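Local coordinates for protein endoribonuclease MazF4 (Mycobacterium tuberculosis, PDB 5XE2) that acts as the toxin of a type II toxin-antitoxin pair, an endoribonuclease that cuts single-stranded mRNA within the sequence UCGCU, at residues Pro22-Ser27 with Ala89-Ile94; Val54-Ser59 with Gly64-Asp69; Asp69-Leu74 with Thr96-Ala101. All coordinates share one frame; numbering follows the deposited sequence.

Interaction 1 of 3, residues Pro22-Ser27 with Ala89-Ile94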
loop_
_atom_site.group_PDB
_atom_site.type_symbol
_atom_site.label_atom_id
_atom_site.label_comp_id
_atom_site.label_asym_id
_atom_site.label_seq_id
_atom_site.Cartn_x
_atom_site.Cartn_y
_atom_site.Cartn_z
ATOM N N PRO A 22 -5.724 13.783 -7.106
ATOM C CA PRO A 22 -6.596 13.165 -6.102
ATOM C C PRO A 22 -6.132 11.789 -5.648
ATOM O O PRO A 22 -5.668 10.987 -6.462
ATOM C CB PRO A 22 -7.954 13.074 -6.805
ATOM C CG PRO A 22 -7.653 13.079 -8.255
ATOM C CD PRO A 22 -6.337 13.780 -8.449
ATOM N N TRP A 23 -6.272 11.544 -4.347
ATOM C CA TRP A 23 -5.884 10.290 -3.722
ATOM C C TRP A 23 -7.040 9.774 -2.889
ATOM O O TRP A 23 -7.661 10.534 -2.151
ATOM C CB TRP A 23 -4.656 10.487 -2.830
ATOM C CG TRP A 23 -3.391 10.749 -3.572
ATOM C CD1 TRP A 23 -2.951 11.953 -4.042
ATOM C CD2 TRP A 23 -2.381 9.788 -3.926
ATOM N NE1 TRP A 23 -1.733 11.805 -4.665
ATOM C CE2 TRP A 23 -1.360 10.488 -4.611
ATOM C CE3 TRP A 23 -2.242 8.406 -3.732
ATOM C CZ2 TRP A 23 -0.212 9.853 -5.104
ATOM C CZ3 TRP A 23 -1.104 7.773 -4.222
ATOM C CH2 TRP A 23 -0.100 8.502 -4.898
ATOM N N LEU A 24 -7.301 8.475 -3.008
ATOM C CA LEU A 24 -8.348 7.792 -2.258
ATOM C C LEU A 24 -7.781 7.094 -1.023
ATOM O O LEU A 24 -6.898 6.235 -1.154
ATOM C CB LEU A 24 -9.019 6.747 -3.139
ATOM C CG LEU A 24 -9.968 5.790 -2.409
ATOM C CD1 LEU A 24 -11.250 6.499 -2.027
ATOM C CD2 LEU A 24 -10.264 4.564 -3.241
ATOM N N ILE A 25 -8.348 7.398 0.144
ATOM C CA ILE A 25 -7.884 6.816 1.417
ATOM C C ILE A 25 -8.282 5.334 1.481
ATOM O O ILE A 25 -9.466 5.005 1.375
ATOM C CB ILE A 25 -8.499 7.525 2.650
ATOM C CG1 ILE A 25 -8.247 9.047 2.630
ATOM C CG2 ILE A 25 -7.973 6.901 3.948
ATOM C CD1 ILE A 25 -6.791 9.448 2.568
ATOM N N VAL A 26 -7.293 4.455 1.658
ATOM C CA VAL A 26 -7.549 3.004 1.792
ATOM C C VAL A 26 -7.142 2.384 3.136
ATOM O O VAL A 26 -7.499 1.236 3.418
ATOM C CB VAL A 26 -6.952 2.206 0.607
ATOM C CG1 VAL A 26 -7.664 2.605 -0.687
ATOM C CG2 VAL A 26 -5.448 2.427 0.468
ATOM N N SER A 27 -6.434 3.133 3.975
ATOM C CA SER A 27 -6.117 2.672 5.323
ATOM C C SER A 27 -7.374 2.616 6.205
ATOM O O SER A 27 -8.350 3.325 5.966
ATOM C CB SER A 27 -5.025 3.541 5.964
ATOM O OG SER A 27 -5.139 4.898 5.577
ATOM N N ALA A 89 -20.228 0.088 -3.238
ATOM C CA ALA A 89 -20.059 -0.773 -4.409
ATOM C C ALA A 89 -18.683 -0.596 -5.052
ATOM O O ALA A 89 -17.979 -1.572 -5.286
ATOM C CB ALA A 89 -21.147 -0.503 -5.442
ATOM N N THR A 90 -18.307 0.646 -5.344
ATOM C CA THR A 90 -16.998 0.901 -5.955
ATOM C C THR A 90 -15.848 0.538 -4.994
ATOM O O THR A 90 -14.833 0.009 -5.438
ATOM C CB THR A 90 -16.889 2.339 -6.497
ATOM O OG1 THR A 90 -17.863 2.525 -7.533
ATOM C CG2 THR A 90 -15.490 2.629 -7.082
ATOM N N MET A 91 -16.026 0.777 -3.688
ATOM C CA MET A 91 -15.001 0.399 -2.689
ATOM C C MET A 91 -14.741 -1.106 -2.636
ATOM O O MET A 91 -13.595 -1.521 -2.432
ATOM C CB MET A 91 -15.350 0.901 -1.278
ATOM C CG MET A 91 -15.048 2.368 -1.012
ATOM S SD MET A 91 -13.370 2.912 -1.432
ATOM C CE MET A 91 -12.344 1.898 -0.385
ATOM N N ASN A 92 -15.792 -1.914 -2.816
ATOM C CA ASN A 92 -15.647 -3.376 -2.856
ATOM C C ASN A 92 -14.776 -3.841 -4.006
ATOM O O ASN A 92 -13.977 -4.755 -3.836
ATOM C CB ASN A 92 -17.012 -4.081 -2.925
ATOM C CG ASN A 92 -17.715 -4.144 -1.578
ATOM O OD1 ASN A 92 -17.082 -4.116 -0.522
ATOM N ND2 ASN A 92 -19.035 -4.243 -1.610
ATOM N N LYS A 93 -14.935 -3.214 -5.171
ATOM C CA LYS A 93 -14.044 -3.445 -6.316
ATOM C C LYS A 93 -12.620 -3.024 -5.973
ATOM O O LYS A 93 -11.668 -3.708 -6.328
ATOM C CB LYS A 93 -14.498 -2.664 -7.553
ATOM C CG LYS A 93 -15.851 -3.066 -8.114
ATOM C CD LYS A 93 -16.218 -2.189 -9.304
ATOM C CE LYS A 93 -17.698 -2.244 -9.607
ATOM N NZ LYS A 93 -18.067 -1.322 -10.722
ATOM N N ILE A 94 -12.489 -1.888 -5.292
ATOM C CA ILE A 94 -11.180 -1.404 -4.856
ATOM C C ILE A 94 -10.529 -2.386 -3.884
ATOM O O ILE A 94 -9.331 -2.624 -3.986
ATOM C CB ILE A 94 -11.248 0.033 -4.281
ATOM C CG1 ILE A 94 -11.577 1.016 -5.406
ATOM C CG2 ILE A 94 -9.929 0.427 -3.609
ATOM C CD1 ILE A 94 -12.170 2.321 -4.929
#
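L24 pushes one methyl, CD2, into a shallow hollow on helix 88-101. The hollow lies between M91 and I94, which sit three residues apart on the face of the helix turned to strand 21-25. The strand segment supplies the bump and the helix supplies the dip.

The bump meets the thioether of M91, with L24 CD2 4.0 Å from M91 SD. Beside it, the same methyl meets I94, where L24 CD2 and I94 CD1 are 3.4 Å apart. That is tighter than usual van der Waals contact. Both pairs approach tip to tip. The second branch of I94 completes the hollow, with I94 CG2 4.2 Å from L24 CD2.

The torsions of the two helix residues shape this fit. M91 is bent at both chi2 and chi3, which brings its sulfur round to L24. I94 is stretched instead, and chi2 of 158° carries CD1 out to the leucine.

V26 adds a looser touch just past the end of the strand. V26 CG1 lies 4.3 Å from I94 CG2, so I94 CG2 lies close to both L24 and V26, while CD1 makes the tight contact with L24. All four residues are buried, and the contact is wholly apolar.

The patch lies near the centre of the chain. V11 of strand 10-14, L43 of strand 37-44 and V86 of a loop also pack on L24. V66 of strand 65-75 touches I94, and L102 of the second subunit packs on V26. Helix 88-101 therefore lies over the middle of the antiparallel sheet, where strand 21-25 runs between strands 10-14 and 37-44.

Interaction 2 of 3, residues Val54-Ser59 with Gly64-Asp69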
loop_
_atom_site.group_PDB
_atom_site.type_symbol
_atom_site.label_atom_id
_atom_site.label_comp_id
_atom_site.label_asym_id
_atom_site.label_seq_id
_atom_site.Cartn_x
_atom_site.Cartn_y
_atom_site.Cartn_z
ATOM N N VAL A 54 -9.684 0.412 -11.235
ATOM C CA VAL A 54 -11.127 0.429 -10.988
ATOM C C VAL A 54 -11.705 1.735 -11.532
ATOM O O VAL A 54 -11.353 2.805 -11.063
ATOM C CB VAL A 54 -11.454 0.306 -9.476
ATOM C CG1 VAL A 54 -12.962 0.271 -9.250
ATOM C CG2 VAL A 54 -10.804 -0.943 -8.888
ATOM N N ALA A 55 -12.588 1.634 -12.521
ATOM C CA ALA A 55 -13.288 2.799 -13.046
ATOM C C ALA A 55 -14.348 3.265 -12.052
ATOM O O ALA A 55 -15.075 2.453 -11.467
ATOM C CB ALA A 55 -13.940 2.476 -14.395
ATOM N N MET A 56 -14.441 4.576 -11.873
ATOM C CA MET A 56 -15.527 5.163 -11.110
ATOM C C MET A 56 -16.819 4.948 -11.884
ATOM O O MET A 56 -16.807 4.877 -13.117
ATOM C CB MET A 56 -15.301 6.657 -10.900
ATOM C CG MET A 56 -14.099 7.019 -10.044
ATOM S SD MET A 56 -14.173 6.320 -8.379
ATOM C CE MET A 56 -12.981 7.339 -7.536
ATOM N N GLY A 57 -17.918 4.830 -11.150
ATOM C CA GLY A 57 -19.226 4.518 -11.722
ATOM C C GLY A 57 -20.168 5.705 -11.703
ATOM O O GLY A 57 -19.854 6.747 -11.110
ATOM N N PRO A 58 -21.350 5.550 -12.332
ATOM C CA PRO A 58 -22.276 6.671 -12.461
ATOM C C PRO A 58 -22.823 7.204 -11.131
ATOM O O PRO A 58 -23.333 8.314 -11.118
ATOM C CB PRO A 58 -23.402 6.106 -13.340
ATOM C CG PRO A 58 -23.342 4.635 -13.145
ATOM C CD PRO A 58 -21.893 4.311 -12.924
ATOM N N SER A 59 -22.705 6.437 -10.040
ATOM C CA SER A 59 -23.104 6.886 -8.701
ATOM C C SER A 59 -21.974 7.480 -7.861
ATOM O O SER A 59 -22.241 8.004 -6.783
ATOM C CB SER A 59 -23.739 5.722 -7.933
ATOM O OG SER A 59 -24.837 5.192 -8.657
ATOM N N GLY A 64 -13.146 9.158 -13.831
ATOM C CA GLY A 64 -11.802 8.592 -13.901
ATOM C C GLY A 64 -11.661 7.228 -13.244
ATOM O O GLY A 64 -12.636 6.470 -13.139
ATOM N N TYR A 65 -10.429 6.909 -12.835
ATOM C CA TYR A 65 -10.042 5.544 -12.495
ATOM C C TYR A 65 -9.147 5.539 -11.275
ATOM O O TYR A 65 -8.336 6.448 -11.104
ATOM C CB TYR A 65 -9.284 4.887 -13.666
ATOM C CG TYR A 65 -10.068 4.893 -14.956
ATOM C CD1 TYR A 65 -10.108 6.046 -15.750
ATOM C CD2 TYR A 65 -10.794 3.773 -15.377
ATOM C CE1 TYR A 65 -10.841 6.087 -16.919
ATOM C CE2 TYR A 65 -11.530 3.802 -16.561
ATOM C CZ TYR A 65 -11.550 4.968 -17.322
ATOM O OH TYR A 65 -12.264 5.053 -18.499
ATOM N N VAL A 66 -9.288 4.505 -10.446
ATOM C CA VAL A 66 -8.403 4.285 -9.306
ATOM C C VAL A 66 -7.286 3.336 -9.743
ATOM O O VAL A 66 -7.564 2.245 -10.253
ATOM C CB VAL A 66 -9.178 3.715 -8.090
ATOM C CG1 VAL A 66 -8.235 3.250 -6.989
ATOM C CG2 VAL A 66 -10.155 4.759 -7.557
ATOM N N ASN A 67 -6.036 3.771 -9.576
ATOM C CA ASN A 67 -4.867 2.899 -9.784
ATOM C C ASN A 67 -4.424 2.281 -8.445
ATOM O O ASN A 67 -3.675 2.898 -7.675
ATOM C CB ASN A 67 -3.734 3.685 -10.447
ATOM C CG ASN A 67 -2.455 2.866 -10.614
ATOM O OD1 ASN A 67 -2.431 1.657 -10.396
ATOM N ND2 ASN A 67 -1.378 3.542 -10.990
ATOM N N ALA A 68 -4.893 1.062 -8.177
ATOM C CA ALA A 68 -4.576 0.349 -6.924
ATOM C C ALA A 68 -3.146 -0.181 -6.862
ATOM O O ALA A 68 -2.712 -0.616 -5.797
ATOM C CB ALA A 68 -5.564 -0.787 -6.683
ATOM N N ASP A 69 -2.420 -0.163 -7.984
ATOM C CA ASP A 69 -0.978 -0.457 -7.969
ATOM C C ASP A 69 -0.138 0.642 -7.321
ATOM O O ASP A 69 0.957 0.364 -6.837
ATOM C CB ASP A 69 -0.442 -0.742 -9.386
ATOM C CG ASP A 69 -0.899 -2.086 -9.930
ATOM O OD1 ASP A 69 -1.023 -3.043 -9.140
ATOM O OD2 ASP A 69 -1.126 -2.196 -11.148
HETATM O O HOH W 1 -14.915 6.660 -14.945
#
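This is the antiparallel beta hairpin of strands 53-55 and 65-75, at one edge of the sheet in this chain. V54 and V66 form a hydrogen-bonded pair. V54 N donates to V66 O at 3.0 Å, and V66 N returns a bond to V54 O at 2.7 Å. The next pair, A55 with Y65, is non-hydrogen-bonded. One step further, M56 N reaches G64 O at 2.9 Å with a nearly straight N-H...O angle of 171°. The pairing thus goes on past the end of strand 53-55.

The two faces of the hairpin differ. On one, the A55 methyl lies obliquely against the Y65 ring, with A55 CB 3.5 Å from Y65 CE2. On the other, V54 and V66 lie side by side, and V54 is backed by K93 and A97 of helix 88-101. M56 joins V66 there. Its chain bends at chi2 (-59°), and M56 CE comes to 3.8 Å from V66 CG2. V41 and L43 of strand 37-44 also pack on V66.

G64 has a positive phi of 88°, in a region of backbone angles used mainly by glycine. Its carbonyl is gripped twice. Besides M56 N, a water donates to G64 O at 2.9 Å and also to M56 O at 3.2 Å, bridging the two carbonyls.

Interaction 3 of 3, residues Asp69-Leu74 with Thr96-Ala101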
loop_
_atom_site.group_PDB
_atom_site.type_symbol
_atom_site.label_atom_id
_atom_site.label_comp_id
_atom_site.label_asym_id
_atom_site.label_seq_id
_atom_site.Cartn_x
_atom_site.Cartn_y
_atom_site.Cartn_z
ATOM N N ASP A 69 -2.420 -0.163 -7.984
ATOM C CA ASP A 69 -0.978 -0.457 -7.969
ATOM C C ASP A 69 -0.138 0.642 -7.321
ATOM O O ASP A 69 0.957 0.364 -6.837
ATOM C CB ASP A 69 -0.442 -0.742 -9.386
ATOM C CG ASP A 69 -0.899 -2.086 -9.930
ATOM O OD1 ASP A 69 -1.023 -3.043 -9.140
ATOM O OD2 ASP A 69 -1.126 -2.196 -11.148
ATOM N N ASN A 70 -0.643 1.878 -7.319
ATOM C CA ASN A 70 0.100 3.011 -6.793
ATOM C C ASN A 70 -0.398 3.339 -5.389
ATOM O O ASN A 70 -1.290 4.169 -5.203
ATOM C CB ASN A 70 -0.024 4.195 -7.761
ATOM C CG ASN A 70 0.861 5.394 -7.397
ATOM O OD1 ASN A 70 0.698 6.439 -8.004
ATOM N ND2 ASN A 70 1.797 5.255 -6.450
ATOM N N ILE A 71 0.189 2.653 -4.413
ATOM C CA ILE A 71 -0.175 2.773 -3.011
ATOM C C ILE A 71 0.909 3.592 -2.312
ATOM O O ILE A 71 2.097 3.275 -2.420
ATOM C CB ILE A 71 -0.324 1.382 -2.344
ATOM C CG1 ILE A 71 -1.357 0.512 -3.080
ATOM C CG2 ILE A 71 -0.762 1.517 -0.889
ATOM C CD1 ILE A 71 -1.144 -0.983 -2.916
ATOM N N GLU A 72 0.507 4.643 -1.597
ATOM C CA GLU A 72 1.457 5.510 -0.889
ATOM C C GLU A 72 0.969 5.920 0.490
ATOM O O GLU A 72 -0.228 5.917 0.771
ATOM C CB GLU A 72 1.764 6.753 -1.733
ATOM C CG GLU A 72 2.523 6.408 -3.004
ATOM C CD GLU A 72 3.069 7.597 -3.752
ATOM O OE1 GLU A 72 3.224 8.680 -3.145
ATOM O OE2 GLU A 72 3.340 7.444 -4.971
ATOM N N THR A 73 1.922 6.261 1.347
ATOM C CA THR A 73 1.642 6.769 2.664
ATOM C C THR A 73 1.695 8.302 2.592
ATOM O O THR A 73 2.706 8.870 2.190
ATOM C CB THR A 73 2.658 6.226 3.690
ATOM O OG1 THR A 73 2.608 4.795 3.701
ATOM C CG2 THR A 73 2.354 6.742 5.102
ATOM N N LEU A 74 0.599 8.953 2.984
ATOM C CA LEU A 74 0.495 10.415 2.979
ATOM C C LEU A 74 0.397 10.966 4.406
ATOM O O LEU A 74 -0.347 10.445 5.231
ATOM C CB LEU A 74 -0.739 10.852 2.179
ATOM C CG LEU A 74 -0.683 10.815 0.646
ATOM C CD1 LEU A 74 -0.384 9.431 0.099
ATOM C CD2 LEU A 74 -1.990 11.324 0.065
ATOM N N THR A 96 -10.790 -5.630 -3.851
ATOM C CA THR A 96 -10.290 -6.749 -4.652
ATOM C C THR A 96 -9.037 -6.332 -5.411
ATOM O O THR A 96 -8.061 -7.083 -5.451
ATOM C CB THR A 96 -11.368 -7.260 -5.630
ATOM O OG1 THR A 96 -12.536 -7.603 -4.882
ATOM C CG2 THR A 96 -10.883 -8.492 -6.397
ATOM N N ALA A 97 -9.080 -5.133 -5.998
ATOM C CA ALA A 97 -7.947 -4.576 -6.735
ATOM C C ALA A 97 -6.685 -4.431 -5.858
ATOM O O ALA A 97 -5.578 -4.804 -6.271
ATOM C CB ALA A 97 -8.339 -3.237 -7.344
ATOM N N LEU A 98 -6.855 -3.892 -4.652
ATOM C CA LEU A 98 -5.764 -3.807 -3.674
ATOM C C LEU A 98 -5.179 -5.179 -3.316
ATOM O O LEU A 98 -3.958 -5.345 -3.275
ATOM C CB LEU A 98 -6.246 -3.115 -2.401
ATOM C CG LEU A 98 -6.546 -1.619 -2.456
ATOM C CD1 LEU A 98 -7.288 -1.203 -1.201
ATOM C CD2 LEU A 98 -5.262 -0.811 -2.607
ATOM N N ALA A 99 -6.047 -6.162 -3.059
ATOM C CA ALA A 99 -5.599 -7.539 -2.796
ATOM C C ALA A 99 -4.773 -8.109 -3.962
ATOM O O ALA A 99 -3.739 -8.739 -3.750
ATOM C CB ALA A 99 -6.792 -8.444 -2.490
ATOM N N THR A 100 -5.221 -7.860 -5.190
ATOM C CA THR A 100 -4.489 -8.300 -6.382
ATOM C C THR A 100 -3.146 -7.585 -6.529
ATOM O O THR A 100 -2.122 -8.226 -6.811
ATOM C CB THR A 100 -5.340 -8.131 -7.654
ATOM O OG1 THR A 100 -6.542 -8.884 -7.500
ATOM C CG2 THR A 100 -4.606 -8.640 -8.884
ATOM N N ALA A 101 -3.139 -6.269 -6.307
ATOM C CA ALA A 101 -1.910 -5.492 -6.400
ATOM C C ALA A 101 -0.835 -6.016 -5.425
ATOM O O ALA A 101 0.324 -6.110 -5.788
ATOM C CB ALA A 101 -2.193 -4.025 -6.151
HETATM O O HOH W 2 1.193 -4.474 -7.792
#
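The carboxylate of D69 rests on the methyl of A101, with D69 OD1 3.4 Å from A101 CB. The CB of D69 is directed away from the helix, yet the carboxylate comes back. CG lies anti to the carbonyl carbon and beside the backbone N (chi1 -72°), which turns OD1 toward the last turn of helix 88-101. A water bridges here. It donates to D69 OD1 at 3.0 Å and to A101 O at 2.7 Å, so it links the strand corner to the helix end. The other oxygen, OD2, is hydrogen-bonded to T52 OG1. The two carboxylate oxygens have separate partners.

I71 makes the apolar half of the contact. It is extended at chi2 (155°), and its CD1 meets L98 CD2 at 4.1 Å. The two side chains pass each other at a slant. V41 of strand 37-44 touches both.

The CB of N70 is directed away from the helix, on the face of the strand covered by W23 of strand 21-25. N70 ND2 donates to E72 OE2 at 3.1 Å, meeting it on the anti side, and is also hydrogen-bonded to T73 OG1 of the second subunit.

That T73 OG1 is hydrogen-bonded to I71 O too, and I71 of the second subunit packs on I71. The arrangement belongs to the SH3-like PemK/MazF fold, with its C-terminal helix laid on the sheet at the dimer interface.

From the N terminus, strand 21-25 comes first. Its contact with helix 88-101, interaction 1, closes a long loop of 61 residues. Interaction 2 is nested inside that loop and closes a short hairpin with four residues between its segments. Interaction 3 follows in series and closes a loop of 21 residues, and D69 belongs to both. It also crosses interaction 1, because 69-74 lies inside the long loop while 96-101 lies beyond it. Helix 88-101 serves both: its first half meets strand 21-25, and its second half meets strand 65-75. V54 touches K93, I94 and A97, joining the hairpin to that helix. The contacts tie the sheet's middle and one edge to one helix.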